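Local coordinates for protein dioxygenase (Pseudomonas brassicacearum, PDB 5V2D) that probably cleaves the central double bond of lignin-derived stilbenes with molecular oxygen at a non-haem iron centre, at residues Thr210-Tyr215 / Trp229-Tyr234; Pro254-Val259 / Gln270-Leu275; Phe410-Val415 / Ala426-Asp431. All blocks are in the same frame, centred on the assembly; numbering follows the deposited sequence.

Contact 1 of 3, residues Thr210-Tyr215 / Trp229-Tyr234; sequences TPDLVY and WFQAPY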
# COMPACT_ATOMS: atom_id res chain seq x y z
N THR A 210 5.82 -20.72 -5.97
CA THR A 210 5.08 -21.70 -5.20
C THR A 210 3.61 -21.28 -4.96
O THR A 210 3.32 -20.11 -4.76
CB THR A 210 5.77 -22.05 -3.86
OG1 THR A 210 5.99 -20.87 -3.04
CG2 THR A 210 7.10 -22.71 -4.12
N PRO A 211 2.69 -22.25 -4.93
CA PRO A 211 1.30 -22.00 -4.67
C PRO A 211 0.92 -21.93 -3.18
O PRO A 211 -0.27 -21.77 -2.88
CB PRO A 211 0.61 -23.24 -5.29
CG PRO A 211 1.60 -24.34 -5.06
CD PRO A 211 2.95 -23.69 -5.27
N ASP A 212 1.90 -22.03 -2.29
CA ASP A 212 1.62 -22.05 -0.87
C ASP A 212 1.15 -20.67 -0.38
O ASP A 212 1.75 -19.63 -0.75
CB ASP A 212 2.85 -22.45 -0.10
CG ASP A 212 3.37 -23.83 -0.55
OD1 ASP A 212 4.10 -23.85 -1.56
OD2 ASP A 212 2.92 -24.87 0.01
N LEU A 213 0.13 -20.71 0.47
CA LEU A 213 -0.46 -19.55 1.13
C LEU A 213 -0.48 -19.84 2.59
O LEU A 213 -0.73 -20.97 3.00
CB LEU A 213 -1.89 -19.38 0.68
CG LEU A 213 -2.07 -19.08 -0.80
CD1 LEU A 213 -3.54 -18.86 -1.10
CD2 LEU A 213 -1.37 -17.81 -1.19
N VAL A 214 -0.24 -18.84 3.43
CA VAL A 214 -0.30 -19.05 4.88
C VAL A 214 -0.96 -17.88 5.55
O VAL A 214 -0.56 -16.73 5.23
CB VAL A 214 1.10 -19.06 5.56
CG1 VAL A 214 1.07 -19.73 6.91
CG2 VAL A 214 2.19 -19.47 4.67
N TYR A 215 -1.87 -18.13 6.49
CA TYR A 215 -2.37 -17.10 7.42
C TYR A 215 -1.58 -17.15 8.73
O TYR A 215 -1.29 -18.24 9.21
CB TYR A 215 -3.87 -17.31 7.70
CG TYR A 215 -4.39 -16.38 8.74
CD1 TYR A 215 -4.40 -15.04 8.52
CD2 TYR A 215 -4.83 -16.84 9.97
CE1 TYR A 215 -4.83 -14.15 9.46
CE2 TYR A 215 -5.31 -15.98 10.92
CZ TYR A 215 -5.30 -14.63 10.67
OH TYR A 215 -5.70 -13.72 11.62
N TRP A 229 -1.46 -23.13 6.93
CA TRP A 229 -0.78 -23.32 5.64
C TRP A 229 -1.71 -24.06 4.71
O TRP A 229 -2.30 -25.05 5.11
CB TRP A 229 0.47 -24.18 5.82
CG TRP A 229 1.55 -23.46 6.58
CD1 TRP A 229 1.58 -23.23 7.92
CD2 TRP A 229 2.75 -22.89 6.03
NE1 TRP A 229 2.71 -22.54 8.25
CE2 TRP A 229 3.48 -22.35 7.12
CE3 TRP A 229 3.29 -22.81 4.75
CZ2 TRP A 229 4.69 -21.69 6.97
CZ3 TRP A 229 4.52 -22.18 4.59
CH2 TRP A 229 5.21 -21.62 5.70
N PHE A 230 -1.84 -23.61 3.47
CA PHE A 230 -2.62 -24.34 2.48
C PHE A 230 -2.09 -24.00 1.11
O PHE A 230 -1.04 -23.34 1.02
CB PHE A 230 -4.10 -24.03 2.64
CG PHE A 230 -4.51 -22.57 2.44
CD1 PHE A 230 -5.17 -22.19 1.29
CD2 PHE A 230 -4.30 -21.62 3.45
CE1 PHE A 230 -5.63 -20.87 1.10
CE2 PHE A 230 -4.67 -20.30 3.27
CZ PHE A 230 -5.36 -19.92 2.08
N GLN A 231 -2.74 -24.47 0.05
CA GLN A 231 -2.25 -24.23 -1.27
C GLN A 231 -3.32 -23.70 -2.19
O GLN A 231 -4.48 -24.14 -2.18
CB GLN A 231 -1.68 -25.52 -1.86
CG GLN A 231 -0.49 -26.03 -1.06
CD GLN A 231 0.44 -26.77 -1.92
OE1 GLN A 231 0.04 -27.33 -2.95
NE2 GLN A 231 1.68 -26.79 -1.55
N ALA A 232 -2.93 -22.75 -3.01
CA ALA A 232 -3.78 -22.26 -4.07
C ALA A 232 -3.62 -23.20 -5.26
O ALA A 232 -2.64 -23.94 -5.34
CB ALA A 232 -3.32 -20.87 -4.48
N PRO A 233 -4.54 -23.10 -6.24
CA PRO A 233 -4.44 -23.93 -7.44
C PRO A 233 -3.35 -23.44 -8.38
O PRO A 233 -2.99 -24.17 -9.27
CB PRO A 233 -5.83 -23.83 -8.07
CG PRO A 233 -6.39 -22.53 -7.56
CD PRO A 233 -5.84 -22.39 -6.16
N TYR A 234 -2.77 -22.26 -8.17
CA TYR A 234 -1.66 -21.78 -8.95
C TYR A 234 -1.07 -20.60 -8.14
O TYR A 234 -1.72 -20.10 -7.23
CB TYR A 234 -2.12 -21.30 -10.33
CG TYR A 234 -3.34 -20.39 -10.31
CD1 TYR A 234 -4.61 -20.91 -10.56
CD2 TYR A 234 -3.23 -19.05 -10.09
CE1 TYR A 234 -5.75 -20.11 -10.52
CE2 TYR A 234 -4.38 -18.22 -10.07
CZ TYR A 234 -5.64 -18.74 -10.29
OH TYR A 234 -6.78 -17.92 -10.27
O HOH W 1 1.23 -24.45 2.15

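Contact 2 of 3, residues Pro254-Val259 / Gln270-Leu275; sequences PLTVDV and QWQPDL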
# COMPACT_ATOMS: atom_id res chain seq x y z
N PRO A 254 -5.51 -12.08 -10.87
CA PRO A 254 -5.07 -12.89 -12.01
C PRO A 254 -3.71 -12.50 -12.63
O PRO A 254 -3.59 -12.41 -13.86
CB PRO A 254 -6.18 -12.69 -13.09
CG PRO A 254 -7.25 -11.96 -12.45
CD PRO A 254 -6.75 -11.35 -11.15
N LEU A 255 -2.71 -12.31 -11.79
CA LEU A 255 -1.35 -12.06 -12.16
C LEU A 255 -0.58 -13.31 -11.71
O LEU A 255 -0.43 -13.51 -10.47
CB LEU A 255 -0.81 -10.87 -11.37
CG LEU A 255 -1.20 -9.52 -11.87
CD1 LEU A 255 -0.81 -8.43 -10.90
CD2 LEU A 255 -0.60 -9.22 -13.25
N THR A 256 -0.08 -14.11 -12.66
CA THR A 256 0.55 -15.40 -12.32
C THR A 256 2.03 -15.40 -12.48
O THR A 256 2.59 -14.59 -13.22
CB THR A 256 -0.03 -16.58 -13.17
OG1 THR A 256 0.05 -16.27 -14.57
CG2 THR A 256 -1.48 -16.73 -12.84
N VAL A 257 2.68 -16.33 -11.80
CA VAL A 257 4.13 -16.36 -11.77
C VAL A 257 4.63 -17.52 -12.61
O VAL A 257 4.10 -18.59 -12.54
CB VAL A 257 4.61 -16.59 -10.36
CG1 VAL A 257 6.13 -16.53 -10.26
CG2 VAL A 257 4.03 -15.54 -9.45
N ASP A 258 5.71 -17.32 -13.36
CA ASP A 258 6.44 -18.39 -14.07
C ASP A 258 7.96 -18.23 -13.87
O ASP A 258 8.59 -17.30 -14.41
CB ASP A 258 6.09 -18.33 -15.56
CG ASP A 258 6.65 -19.55 -16.34
OD1 ASP A 258 5.87 -20.35 -16.80
OD2 ASP A 258 7.86 -19.74 -16.49
N VAL A 259 8.55 -19.13 -13.13
CA VAL A 259 9.98 -19.03 -12.81
C VAL A 259 10.89 -19.15 -14.06
O VAL A 259 11.95 -18.48 -14.14
CB VAL A 259 10.43 -20.09 -11.80
CG1 VAL A 259 11.91 -19.83 -11.40
CG2 VAL A 259 9.53 -20.04 -10.59
N GLN A 270 2.53 -12.08 -14.80
CA GLN A 270 1.89 -11.86 -16.09
C GLN A 270 0.37 -11.89 -15.96
O GLN A 270 -0.20 -12.83 -15.43
CB GLN A 270 2.34 -13.01 -17.03
CG GLN A 270 1.88 -12.83 -18.47
CD GLN A 270 2.28 -13.99 -19.35
OE1 GLN A 270 1.67 -15.06 -19.29
NE2 GLN A 270 3.29 -13.79 -20.12
N TRP A 271 -0.29 -10.90 -16.49
CA TRP A 271 -1.77 -10.86 -16.48
C TRP A 271 -2.36 -11.95 -17.36
O TRP A 271 -1.85 -12.18 -18.44
CB TRP A 271 -2.22 -9.52 -16.99
CG TRP A 271 -3.70 -9.33 -16.97
CD1 TRP A 271 -4.54 -9.35 -18.05
CD2 TRP A 271 -4.48 -9.04 -15.85
NE1 TRP A 271 -5.79 -9.12 -17.65
CE2 TRP A 271 -5.80 -8.91 -16.30
CE3 TRP A 271 -4.18 -8.84 -14.47
CZ2 TRP A 271 -6.86 -8.60 -15.43
CZ3 TRP A 271 -5.26 -8.54 -13.62
CH2 TRP A 271 -6.56 -8.44 -14.10
N GLN A 272 -3.39 -12.61 -16.83
CA GLN A 272 -4.14 -13.68 -17.49
C GLN A 272 -5.56 -13.16 -17.64
O GLN A 272 -6.27 -13.03 -16.68
CB GLN A 272 -4.12 -14.93 -16.67
CG GLN A 272 -2.71 -15.41 -16.27
CD GLN A 272 -1.77 -15.59 -17.46
OE1 GLN A 272 -2.19 -16.12 -18.40
NE2 GLN A 272 -0.55 -15.10 -17.41
N PRO A 273 -5.96 -12.74 -18.85
CA PRO A 273 -7.27 -12.13 -19.03
C PRO A 273 -8.49 -13.08 -19.00
O PRO A 273 -9.60 -12.66 -18.99
CB PRO A 273 -7.16 -11.49 -20.43
CG PRO A 273 -6.24 -12.42 -21.15
CD PRO A 273 -5.20 -12.75 -20.12
N ASP A 274 -8.25 -14.37 -18.92
CA ASP A 274 -9.30 -15.39 -18.99
C ASP A 274 -9.24 -16.27 -17.74
O ASP A 274 -9.54 -17.43 -17.77
CB ASP A 274 -9.03 -16.26 -20.25
CG ASP A 274 -7.64 -16.85 -20.27
OD1 ASP A 274 -6.70 -16.43 -19.46
OD2 ASP A 274 -7.47 -17.74 -21.13
N LEU A 275 -8.80 -15.70 -16.63
CA LEU A 275 -8.67 -16.41 -15.34
C LEU A 275 -9.59 -15.71 -14.35
O LEU A 275 -9.45 -14.52 -14.12
CB LEU A 275 -7.29 -16.23 -14.78
CG LEU A 275 -6.40 -17.34 -14.34
CD1 LEU A 275 -5.42 -16.76 -13.32
CD2 LEU A 275 -7.07 -18.61 -13.88

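Contact 3 of 3, residues Phe410-Val415 / Ala426-Asp431; sequences FFNLLV and AWFPGD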
# COMPACT_ATOMS: atom_id res chain seq x y z
N PHE A 410 -2.71 9.63 -9.86
CA PHE A 410 -3.21 10.96 -9.65
C PHE A 410 -4.64 10.95 -9.05
O PHE A 410 -5.56 10.43 -9.67
CB PHE A 410 -3.22 11.74 -10.99
CG PHE A 410 -3.66 13.17 -10.86
CD1 PHE A 410 -4.94 13.53 -11.16
CD2 PHE A 410 -2.81 14.14 -10.47
CE1 PHE A 410 -5.36 14.88 -11.06
CE2 PHE A 410 -3.21 15.44 -10.34
CZ PHE A 410 -4.54 15.81 -10.65
N PHE A 411 -4.82 11.55 -7.85
CA PHE A 411 -6.11 11.55 -7.20
C PHE A 411 -6.38 12.99 -6.78
O PHE A 411 -5.64 13.53 -5.98
CB PHE A 411 -6.19 10.61 -6.04
CG PHE A 411 -5.93 9.20 -6.39
CD1 PHE A 411 -6.96 8.42 -6.89
CD2 PHE A 411 -4.69 8.62 -6.18
CE1 PHE A 411 -6.79 7.06 -7.15
CE2 PHE A 411 -4.47 7.29 -6.51
CZ PHE A 411 -5.51 6.49 -7.00
N ASN A 412 -7.41 13.61 -7.36
CA ASN A 412 -7.68 15.02 -7.08
C ASN A 412 -8.81 15.24 -6.13
O ASN A 412 -9.20 16.38 -5.96
CB ASN A 412 -7.89 15.83 -8.39
CG ASN A 412 -9.02 15.29 -9.25
OD1 ASN A 412 -9.69 14.31 -8.87
ND2 ASN A 412 -9.20 15.91 -10.45
N LEU A 413 -9.32 14.19 -5.48
CA LEU A 413 -10.33 14.31 -4.44
C LEU A 413 -10.02 13.44 -3.24
O LEU A 413 -9.62 12.27 -3.38
CB LEU A 413 -11.66 13.84 -4.97
CG LEU A 413 -12.32 14.62 -6.13
CD1 LEU A 413 -13.57 13.85 -6.66
CD2 LEU A 413 -12.63 16.05 -5.70
N LEU A 414 -10.22 13.99 -2.04
CA LEU A 414 -10.11 13.26 -0.80
C LEU A 414 -11.54 13.13 -0.31
O LEU A 414 -12.20 14.16 -0.04
CB LEU A 414 -9.31 14.09 0.14
CG LEU A 414 -8.66 13.54 1.35
CD1 LEU A 414 -8.37 14.52 2.46
CD2 LEU A 414 -8.80 12.06 1.72
N VAL A 415 -12.01 11.89 -0.11
CA VAL A 415 -13.45 11.61 0.02
C VAL A 415 -13.81 10.88 1.32
O VAL A 415 -13.13 9.97 1.75
CB VAL A 415 -13.90 10.75 -1.18
CG1 VAL A 415 -15.38 10.43 -1.16
CG2 VAL A 415 -13.51 11.36 -2.50
N ALA A 426 -16.56 15.35 -0.31
CA ALA A 426 -15.21 15.38 -0.88
C ALA A 426 -14.56 16.74 -0.81
O ALA A 426 -15.24 17.77 -0.93
CB ALA A 426 -15.24 14.91 -2.33
N TRP A 427 -13.23 16.77 -0.65
CA TRP A 427 -12.49 18.01 -0.80
C TRP A 427 -11.69 17.98 -2.11
O TRP A 427 -10.90 17.03 -2.36
CB TRP A 427 -11.58 18.30 0.42
CG TRP A 427 -10.90 19.61 0.26
CD1 TRP A 427 -11.51 20.80 0.04
CD2 TRP A 427 -9.49 19.90 0.25
NE1 TRP A 427 -10.60 21.80 -0.07
CE2 TRP A 427 -9.35 21.28 0.05
CE3 TRP A 427 -8.34 19.14 0.47
CZ2 TRP A 427 -8.11 21.92 -0.00
CZ3 TRP A 427 -7.13 19.78 0.43
CH2 TRP A 427 -7.01 21.11 0.19
N PHE A 428 -11.86 19.02 -2.92
CA PHE A 428 -11.03 19.25 -4.11
C PHE A 428 -10.03 20.35 -3.79
O PHE A 428 -10.43 21.44 -3.31
CB PHE A 428 -11.95 19.75 -5.29
CG PHE A 428 -11.18 20.14 -6.55
CD1 PHE A 428 -10.44 19.18 -7.24
CD2 PHE A 428 -11.23 21.44 -7.05
CE1 PHE A 428 -9.79 19.49 -8.42
CE2 PHE A 428 -10.56 21.78 -8.23
CZ PHE A 428 -9.81 20.78 -8.93
N PRO A 429 -8.74 20.10 -3.98
CA PRO A 429 -7.74 21.07 -3.51
C PRO A 429 -7.38 22.17 -4.49
O PRO A 429 -6.39 22.84 -4.31
CB PRO A 429 -6.51 20.18 -3.26
CG PRO A 429 -6.58 19.18 -4.34
CD PRO A 429 -8.08 18.86 -4.44
N GLY A 430 -8.10 22.29 -5.58
CA GLY A 430 -7.72 23.20 -6.64
C GLY A 430 -7.14 22.41 -7.80
O GLY A 430 -6.86 21.19 -7.72
N ASP A 431 -6.86 23.12 -8.88
CA ASP A 431 -6.44 22.49 -10.11
C ASP A 431 -4.93 22.05 -10.13
O ASP A 431 -4.47 21.53 -11.13
CB ASP A 431 -6.75 23.44 -11.31
CG ASP A 431 -5.94 24.73 -11.37
OD1 ASP A 431 -5.04 24.96 -10.55
OD2 ASP A 431 -6.19 25.52 -12.31

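Contact 1 of 3, residues Thr210-Tyr215 / Trp229-Tyr234
The side chains of Gln231 and Asp212 run alongside each other, and NE2 of Gln231 donates a 2.8 Å hydrogen bond to OD2 of Asp212 from above the carboxylate plane, the two flat groups standing 82° apart. A water donates both to this OD2 and to O of Phe230, tying the carboxylate to the facing strand. Leu213 and Phe230 exchange two nearly straight backbone bonds, rungs of the antiparallel hairpin 212-218/224-231, the outer pair of strands in one four-stranded blade of the beta-propeller known for carotenoid-cleaving oxygenases. Ala232 N to Pro211 O (2.8 Å) carries the pairing just past the strand ends. On the face carrying Asp212 and Gln231, Val214 CG1 makes a CH-pi contact over the five-membered ring of Trp229, 3.4 Å from its centroid, while CG2 rests against the six-membered ring. The indole NE1 turns to Glu227. A serine in place of Trp229 would probably leave both methyls of Val214 without their aromatic cover and Glu227 without its indole donor. Across the sheet, Phe230 CG lies between its backbone N and carbonyl carbon (chi1 62°), which swings the ring under Leu213 CB, 3.9 Å from the centroid. Phe230 also meets Phe250 edge-to-face.

Contact 2 of 3, residues Pro254-Val259 / Gln270-Leu275
The Pro254 ring lies along one face of the Trp271 indole, its CG 3.9 Å from Trp271 CH2, while on its CB rests CB of Leu275, 4.1 Å away. A type I turn from Gln272 to Leu275 brings Leu275 back against the proline. The carbonyl O of Pro254 stands over the rim of one indole face, whereas Leu255 comes in at the indole edge, near its plane, with CD2 3.8 Å from Trp271 CE3. The other face of this small antiparallel ribbon, strands 255-257 and 269-271, is shaped by Thr256. Its CG2 meets Leu275 CD1 tip to tip at 4.0 Å, and OG1 lies against Gln272 CG, the two side chains crossing at about a right angle. The ribbon is a two-stranded sheet separate from the four-stranded sheets of the propeller. Gln272 N donates to Pro254 O at 3.0 Å, and Thr256 and Gln270 bond each other both ways. Gln272 bends at its second torsion (chi2 -55°), which folds its amide back over Gln270. There NE2 donates to Gln270 O, at 3.0 Å, and to Gln270 OE1, the latter on a lone pair and in both amide planes. Gln270 O is satisfied by two donors, this NE2 and Thr256 N, on opposite faces of its plane. Asp299 takes the indole N-H, and the two acceptors of NE2 are likely to hold the Gln272 amide in one rotation.

Contact 3 of 3, residues Phe410-Val415 / Ala426-Asp431
Trp427 N donates to Leu414 O at 2.9 Å, and Leu414 N returns a bond of 3.1 Å to Trp427 O, both close to straight. The ladder breaks off one step further on. In this register Asn412 O would face the N of residue 429, but Pro429 has no N-H to give, and its CD sits 3.1 Å from that oxygen instead. CD1 of Phe428 approaches the same atom at 3.3 Å, with Asn412 O near the plane of the ring at its edge. This buried carbonyl therefore has carbon neighbours but no hydrogen-bond partner in the model. The pairing belongs to the hairpin 413-418/424-427 on the outer side of a four-stranded blade, and Asn412 and Leu413 together face Ala392 of the preceding strand as a classic beta bulge. The amide of Asn412, whose plane is 81° from that of the Phe428 ring, is held by Asp394, OD1 accepting from its backbone N. Phe428 has CG anti to its backbone N (chi1 175°), which carries the ring over toward Asn412, while its CB is touched by Leu413 CD2 at 3.8 Å. On the same face of the sheet, Val415 CG2 lies 4.0 Å from Ala426 CB. Leu414 and Trp427 point to the other face, where both pack on Leu471 of strand 465-472, and CA of Pro429 lies over the rim of the Trp427 indole.

In the fold
Contacts 1 and 2 are neighbours, their centres 16 Å apart, and Tyr234 joins them directly: its OH lies 3.5 Å from Leu275 CD1, and its CD2 lies 4.0 Å from Thr256 CG2. Contact 3 stands apart, on the opposite side of the chain's centre from contact 1, with centres 39 Å apart and nearest atoms about 25 Å apart; from contact 2 its nearest atoms are about 16 Å away. Contacts 1 and 3 are equivalent in strand order, each pairing the third and fourth strands of its own four-stranded sheet. Contact 2 comes nearer the metal, the side chain of Leu255 lying about 12 Å from the iron that His188, His239, His304 and His495 bind.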